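Local structure of sensor protein (Bacteroides thetaiotaomicron, 2X7X) at residues G127-S140 with F157-W170. The protein senses fructose through this periplasmic domain, the sugar-binding part of a hybrid two-component system that probably acts as a histidine kinase. Sequence-based numbering, arbitrary orientation.
Sequences GKGNIVELTGLSGS and FPDIKLIDKADAAW. With K (potassium ion), chain G; FRU (beta-D-fructofuranose), chain E.
G136 and W170 meet CH-pi fashion: G136 CA sits 3.4 Å from the centroid of the six-membered indole ring, nearly on its normal, with L137 N over the same face nearer the rim. Fructose lies against the opposite face, its C6 3.8 Å from W170 CH2, and the indole is sandwiched between backbone and sugar. At the ring edge W170 NE1 donates a weak, bent bond to S140 OG, whose hydroxyl is itself fixed by donating to L137 O (2.6 Å). An alanine in place of W170 would probably strip the sugar of this aromatic wall and leave G136 without its ring partner.

Beside this, D167 ties down the turn from L137 to S140. With its CG anti to the backbone N (chi1 -177°), D167 OD2 accepts from S138 N (2.9 Å) and S138 OG (2.8 Å), both above one face of the carboxylate, while OD1 closes an Asx turn onto A169 N.

Strands 128-135 and 159-167 are parallel neighbours, joined through helix 141-155 in a beta-alpha-beta crossover of one lobe of the periplasmic binding protein fold. Eight backbone bonds link the segments, from G129 N to D159 O through A168 N to T135 O; a beta bulge at I163 shifts the register by one residue.

On the helix 141-155 side, I131 CD1 packs on I160 CG2, and L162 CD1 reaches E133 CB (3.8 Å). The E133 carboxylate is held by H147 and H195. Across the sheet, V132 CG1 touches I163 CG1 (3.9 Å). At the far end from fructose, carbonyl oxygens of F157 and I160, with I154, bind potassium.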
loop_
_atom_site.group_PDB
_atom_site.type_symbol
_atom_site.label_atom_id
_atom_site.label_comp_id
_atom_site.label_asym_id
_atom_site.label_seq_id
_atom_site.Cartn_x
_atom_site.Cartn_y
_atom_site.Cartn_z
ATOM N N GLY A 127 -24.153 12.422 -13.412
ATOM C CA GLY A 127 -25.560 12.003 -13.489
ATOM C C GLY A 127 -26.156 11.780 -14.866
ATOM O O GLY A 127 -27.314 11.371 -14.989
ATOM N N LYS A 128 -25.360 12.028 -15.904
ATOM C CA LYS A 128 -25.843 12.007 -17.286
ATOM C C LYS A 128 -24.824 11.317 -18.198
ATOM O O LYS A 128 -23.657 11.708 -18.234
ATOM C CB LYS A 128 -26.129 13.448 -17.764
ATOM C CG LYS A 128 -26.664 13.581 -19.226
ATOM C CD LYS A 128 -27.281 14.985 -19.518
ATOM C CE LYS A 128 -27.722 15.113 -21.010
ATOM N NZ LYS A 128 -28.826 14.179 -21.444
ATOM N N GLY A 129 -25.262 10.291 -18.926
ATOM C CA GLY A 129 -24.392 9.635 -19.886
ATOM C C GLY A 129 -24.708 8.193 -20.248
ATOM O O GLY A 129 -25.519 7.525 -19.588
ATOM N N ASN A 130 -24.050 7.720 -21.306
ATOM C CA ASN A 130 -24.261 6.376 -21.825
ATOM C C ASN A 130 -23.128 5.428 -21.437
ATOM O O ASN A 130 -21.954 5.750 -21.626
ATOM C CB ASN A 130 -24.368 6.419 -23.345
ATOM C CG ASN A 130 -25.532 7.246 -23.828
ATOM O OD1 ASN A 130 -26.600 7.292 -23.205
ATOM N ND2 ASN A 130 -25.339 7.902 -24.960
ATOM N N ILE A 131 -23.493 4.265 -20.909
ATOM C CA ILE A 131 -22.536 3.262 -20.451
ATOM C C ILE A 131 -22.668 1.999 -21.298
ATOM O O ILE A 131 -23.791 1.592 -21.641
ATOM C CB ILE A 131 -22.786 2.847 -18.967
ATOM C CG1 ILE A 131 -22.967 4.066 -18.069
ATOM C CG2 ILE A 131 -21.659 1.946 -18.445
ATOM C CD1 ILE A 131 -23.290 3.702 -16.604
ATOM N N VAL A 132 -21.536 1.386 -21.636
ATOM C CA VAL A 132 -21.552 0.024 -22.155
ATOM C C VAL A 132 -20.912 -0.913 -21.118
ATOM O O VAL A 132 -19.973 -0.503 -20.416
ATOM C CB VAL A 132 -20.903 -0.092 -23.569
ATOM C CG1 VAL A 132 -21.705 0.698 -24.581
ATOM C CG2 VAL A 132 -19.452 0.387 -23.583
ATOM N N GLU A 133 -21.434 -2.143 -21.010
ATOM C CA GLU A 133 -20.965 -3.152 -20.047
ATOM C C GLU A 133 -20.387 -4.360 -20.749
ATOM O O GLU A 133 -20.988 -4.896 -21.664
ATOM C CB GLU A 133 -22.103 -3.615 -19.131
ATOM C CG GLU A 133 -21.666 -4.510 -17.967
ATOM C CD GLU A 133 -22.811 -4.939 -17.044
ATOM O OE1 GLU A 133 -23.981 -4.957 -17.481
ATOM O OE2 GLU A 133 -22.550 -5.296 -15.875
ATOM N N LEU A 134 -19.212 -4.790 -20.305
ATOM C CA LEU A 134 -18.574 -5.998 -20.800
ATOM C C LEU A 134 -18.393 -6.961 -19.623
ATOM O O LEU A 134 -17.575 -6.747 -18.730
ATOM C CB LEU A 134 -17.248 -5.647 -21.489
ATOM C CG LEU A 134 -17.352 -4.762 -22.752
ATOM C CD1 LEU A 134 -16.072 -4.000 -23.061
ATOM C CD2 LEU A 134 -17.756 -5.563 -23.976
ATOM N N THR A 135 -19.179 -8.022 -19.619
ATOM C CA THR A 135 -19.289 -8.891 -18.442
ATOM C C THR A 135 -18.318 -10.070 -18.464
ATOM O O THR A 135 -17.801 -10.454 -19.513
ATOM C CB THR A 135 -20.742 -9.449 -18.296
ATOM O OG1 THR A 135 -20.933 -10.586 -19.150
ATOM C CG2 THR A 135 -21.755 -8.394 -18.672
ATOM N N GLY A 136 -18.102 -10.666 -17.301
ATOM C CA GLY A 136 -17.479 -11.995 -17.221
ATOM C C GLY A 136 -18.444 -13.047 -17.728
ATOM O O GLY A 136 -19.583 -12.738 -18.088
ATOM N N LEU A 137 -17.980 -14.289 -17.760
ATOM C CA LEU A 137 -18.790 -15.429 -18.199
ATOM C C LEU A 137 -20.156 -15.390 -17.529
ATOM O O LEU A 137 -20.244 -15.417 -16.300
ATOM C CB LEU A 137 -18.059 -16.729 -17.853
ATOM C CG LEU A 137 -18.510 -18.058 -18.478
ATOM C CD1 LEU A 137 -18.545 -18.025 -19.997
ATOM C CD2 LEU A 137 -17.571 -19.173 -17.998
ATOM N N SER A 138 -21.210 -15.311 -18.333
ATOM C CA SER A 138 -22.587 -15.090 -17.822
ATOM C C SER A 138 -23.018 -15.963 -16.637
ATOM O O SER A 138 -23.557 -15.449 -15.652
ATOM C CB SER A 138 -23.619 -15.197 -18.949
ATOM O OG SER A 138 -23.564 -14.006 -19.729
ATOM N N GLY A 139 -22.747 -17.262 -16.727
ATOM C CA GLY A 139 -23.168 -18.209 -15.705
ATOM C C GLY A 139 -22.330 -18.239 -14.436
ATOM O O GLY A 139 -22.616 -19.034 -13.540
ATOM N N SER A 140 -21.298 -17.397 -14.349
ATOM C CA SER A 140 -20.485 -17.332 -13.128
ATOM C C SER A 140 -21.121 -16.341 -12.159
ATOM O O SER A 140 -21.707 -15.352 -12.595
ATOM C CB SER A 140 -19.031 -16.941 -13.436
ATOM O OG SER A 140 -18.945 -15.655 -14.032
ATOM N N PHE A 157 -30.478 6.950 -11.077
ATOM C CA PHE A 157 -30.087 8.081 -11.930
ATOM C C PHE A 157 -30.747 7.924 -13.273
ATOM O O PHE A 157 -30.282 7.136 -14.109
ATOM C CB PHE A 157 -28.569 8.158 -12.127
ATOM C CG PHE A 157 -27.794 8.336 -10.850
ATOM C CD1 PHE A 157 -27.450 7.226 -10.057
ATOM C CD2 PHE A 157 -27.396 9.608 -10.436
ATOM C CE1 PHE A 157 -26.732 7.382 -8.873
ATOM C CE2 PHE A 157 -26.661 9.781 -9.251
ATOM C CZ PHE A 157 -26.331 8.662 -8.464
ATOM N N PRO A 158 -31.846 8.653 -13.495
ATOM C CA PRO A 158 -32.618 8.430 -14.720
ATOM C C PRO A 158 -31.895 8.817 -16.023
ATOM O O PRO A 158 -32.387 8.486 -17.114
ATOM C CB PRO A 158 -33.897 9.262 -14.507
ATOM C CG PRO A 158 -33.572 10.234 -13.429
ATOM C CD PRO A 158 -32.497 9.605 -12.575
ATOM N N ASP A 159 -30.744 9.488 -15.927
ATOM C CA ASP A 159 -30.010 9.886 -17.135
ATOM C C ASP A 159 -28.667 9.205 -17.316
ATOM O O ASP A 159 -27.895 9.552 -18.219
ATOM C CB ASP A 159 -29.877 11.397 -17.220
ATOM C CG ASP A 159 -31.213 12.071 -17.438
ATOM O OD1 ASP A 159 -31.897 11.710 -18.437
ATOM O OD2 ASP A 159 -31.576 12.940 -16.597
ATOM N N ILE A 160 -28.383 8.253 -16.435
ATOM C CA ILE A 160 -27.327 7.287 -16.669
ATOM C C ILE A 160 -28.015 6.097 -17.326
ATOM O O ILE A 160 -28.943 5.533 -16.744
ATOM C CB ILE A 160 -26.658 6.831 -15.345
ATOM C CG1 ILE A 160 -25.894 7.980 -14.673
ATOM C CG2 ILE A 160 -25.764 5.615 -15.579
ATOM C CD1 ILE A 160 -24.807 8.583 -15.507
ATOM N N LYS A 161 -27.582 5.730 -18.528
ATOM C CA LYS A 161 -28.230 4.658 -19.273
ATOM C C LYS A 161 -27.274 3.575 -19.745
ATOM O O LYS A 161 -26.268 3.851 -20.379
ATOM C CB LYS A 161 -28.971 5.225 -20.473
ATOM C CG LYS A 161 -29.969 6.323 -20.109
ATOM C CD LYS A 161 -30.552 6.978 -21.343
ATOM C CE LYS A 161 -31.434 8.163 -20.964
ATOM N NZ LYS A 161 -31.236 9.336 -21.912
ATOM N N LEU A 162 -27.606 2.331 -19.432
ATOM C CA LEU A 162 -26.936 1.207 -20.025
ATOM C C LEU A 162 -27.485 0.993 -21.444
ATOM O O LEU A 162 -28.631 0.566 -21.615
ATOM C CB LEU A 162 -27.109 -0.041 -19.157
ATOM C CG LEU A 162 -26.363 -1.281 -19.663
ATOM C CD1 LEU A 162 -24.849 -1.034 -19.734
ATOM C CD2 LEU A 162 -26.673 -2.491 -18.807
ATOM N N ILE A 163 -26.663 1.294 -22.453
ATOM C CA ILE A 163 -27.086 1.200 -23.857
ATOM C C ILE A 163 -26.586 -0.051 -24.597
ATOM O O ILE A 163 -26.999 -0.308 -25.733
ATOM C CB ILE A 163 -26.692 2.471 -24.680
ATOM C CG1 ILE A 163 -25.161 2.592 -24.819
ATOM C CG2 ILE A 163 -27.298 3.715 -24.072
ATOM C CD1 ILE A 163 -24.704 3.481 -25.974
ATOM N N ASP A 164 -25.687 -0.812 -23.973
ATOM C CA ASP A 164 -25.189 -2.067 -24.572
ATOM C C ASP A 164 -24.437 -2.942 -23.567
ATOM O O ASP A 164 -23.789 -2.437 -22.645
ATOM C CB ASP A 164 -24.301 -1.796 -25.800
ATOM C CG ASP A 164 -24.424 -2.887 -26.868
ATOM O OD1 ASP A 164 -24.604 -4.077 -26.514
ATOM O OD2 ASP A 164 -24.341 -2.543 -28.075
ATOM N N LYS A 165 -24.527 -4.254 -23.774
ATOM C CA LYS A 165 -23.944 -5.248 -22.873
ATOM C C LYS A 165 -23.516 -6.493 -23.655
ATOM O O LYS A 165 -24.210 -6.939 -24.566
ATOM C CB LYS A 165 -24.960 -5.630 -21.798
ATOM C CG LYS A 165 -24.485 -6.659 -20.787
ATOM C CD LYS A 165 -25.498 -6.826 -19.647
ATOM C CE LYS A 165 -26.818 -7.423 -20.115
ATOM N NZ LYS A 165 -26.712 -8.888 -20.231
ATOM N N ALA A 166 -22.371 -7.055 -23.303
ATOM C CA ALA A 166 -21.908 -8.256 -23.957
ATOM C C ALA A 166 -21.103 -9.052 -22.963
ATOM O O ALA A 166 -20.547 -8.485 -22.017
ATOM C CB ALA A 166 -21.072 -7.911 -25.176
ATOM N N ASP A 167 -21.075 -10.365 -23.178
ATOM C CA ASP A 167 -20.349 -11.324 -22.362
ATOM C C ASP A 167 -18.946 -11.490 -22.952
ATOM O O ASP A 167 -18.797 -11.952 -24.084
ATOM C CB ASP A 167 -21.111 -12.659 -22.392
ATOM C CG ASP A 167 -20.485 -13.720 -21.518
ATOM O OD1 ASP A 167 -19.269 -13.646 -21.221
ATOM O OD2 ASP A 167 -21.224 -14.649 -21.132
ATOM N N ALA A 168 -17.924 -11.110 -22.192
ATOM C CA ALA A 168 -16.541 -11.122 -22.679
ATOM C C ALA A 168 -15.720 -12.240 -22.041
ATOM O O ALA A 168 -14.486 -12.306 -22.190
ATOM C CB ALA A 168 -15.893 -9.786 -22.424
ATOM N N ALA A 169 -16.410 -13.113 -21.313
ATOM C CA ALA A 169 -15.800 -14.316 -20.738
ATOM C C ALA A 169 -14.509 -14.025 -19.949
ATOM O O ALA A 169 -13.568 -14.806 -19.981
ATOM C CB ALA A 169 -15.557 -15.362 -21.841
ATOM N N TRP A 170 -14.485 -12.903 -19.236
ATOM C CA TRP A 170 -13.354 -12.525 -18.375
ATOM C C TRP A 170 -12.077 -12.148 -19.123
ATOM O O TRP A 170 -11.050 -11.912 -18.506
ATOM C CB TRP A 170 -13.036 -13.619 -17.345
ATOM C CG TRP A 170 -14.180 -13.920 -16.422
ATOM C CD1 TRP A 170 -14.868 -15.094 -16.334
ATOM C CD2 TRP A 170 -14.769 -13.034 -15.451
ATOM N NE1 TRP A 170 -15.843 -15.003 -15.372
ATOM C CE2 TRP A 170 -15.812 -13.748 -14.817
ATOM C CE3 TRP A 170 -14.520 -11.709 -15.062
ATOM C CZ2 TRP A 170 -16.618 -13.179 -13.807
ATOM C CZ3 TRP A 170 -15.318 -11.143 -14.053
ATOM C CH2 TRP A 170 -16.354 -11.887 -13.437
HETATM K K K G . -30.900 4.636 -15.142
HETATM C C1 FRU E . -9.609 -14.402 -12.163
HETATM C C2 FRU E . -10.855 -13.627 -12.554
HETATM C C3 FRU E . -10.788 -12.168 -12.109
HETATM C C4 FRU E . -12.217 -11.902 -11.676
HETATM C C5 FRU E . -12.569 -13.223 -11.006
HETATM C C6 FRU E . -14.063 -13.530 -10.917
HETATM O O1 FRU E . -9.556 -15.625 -12.893
HETATM O O2 FRU E . -11.045 -13.757 -13.967
HETATM O O3 FRU E . -10.316 -11.289 -13.140
HETATM O O4 FRU E . -12.332 -10.773 -10.803
HETATM O O5 FRU E . -11.966 -14.191 -11.869
HETATM O O6 FRU E . -14.260 -14.738 -10.156
HETATM O O HOH W 1 -29.726 10.928 -13.946
HETATM O O HOH W 2 -30.929 2.037 -15.799
HETATM O O HOH W 3 -33.197 5.343 -13.397
#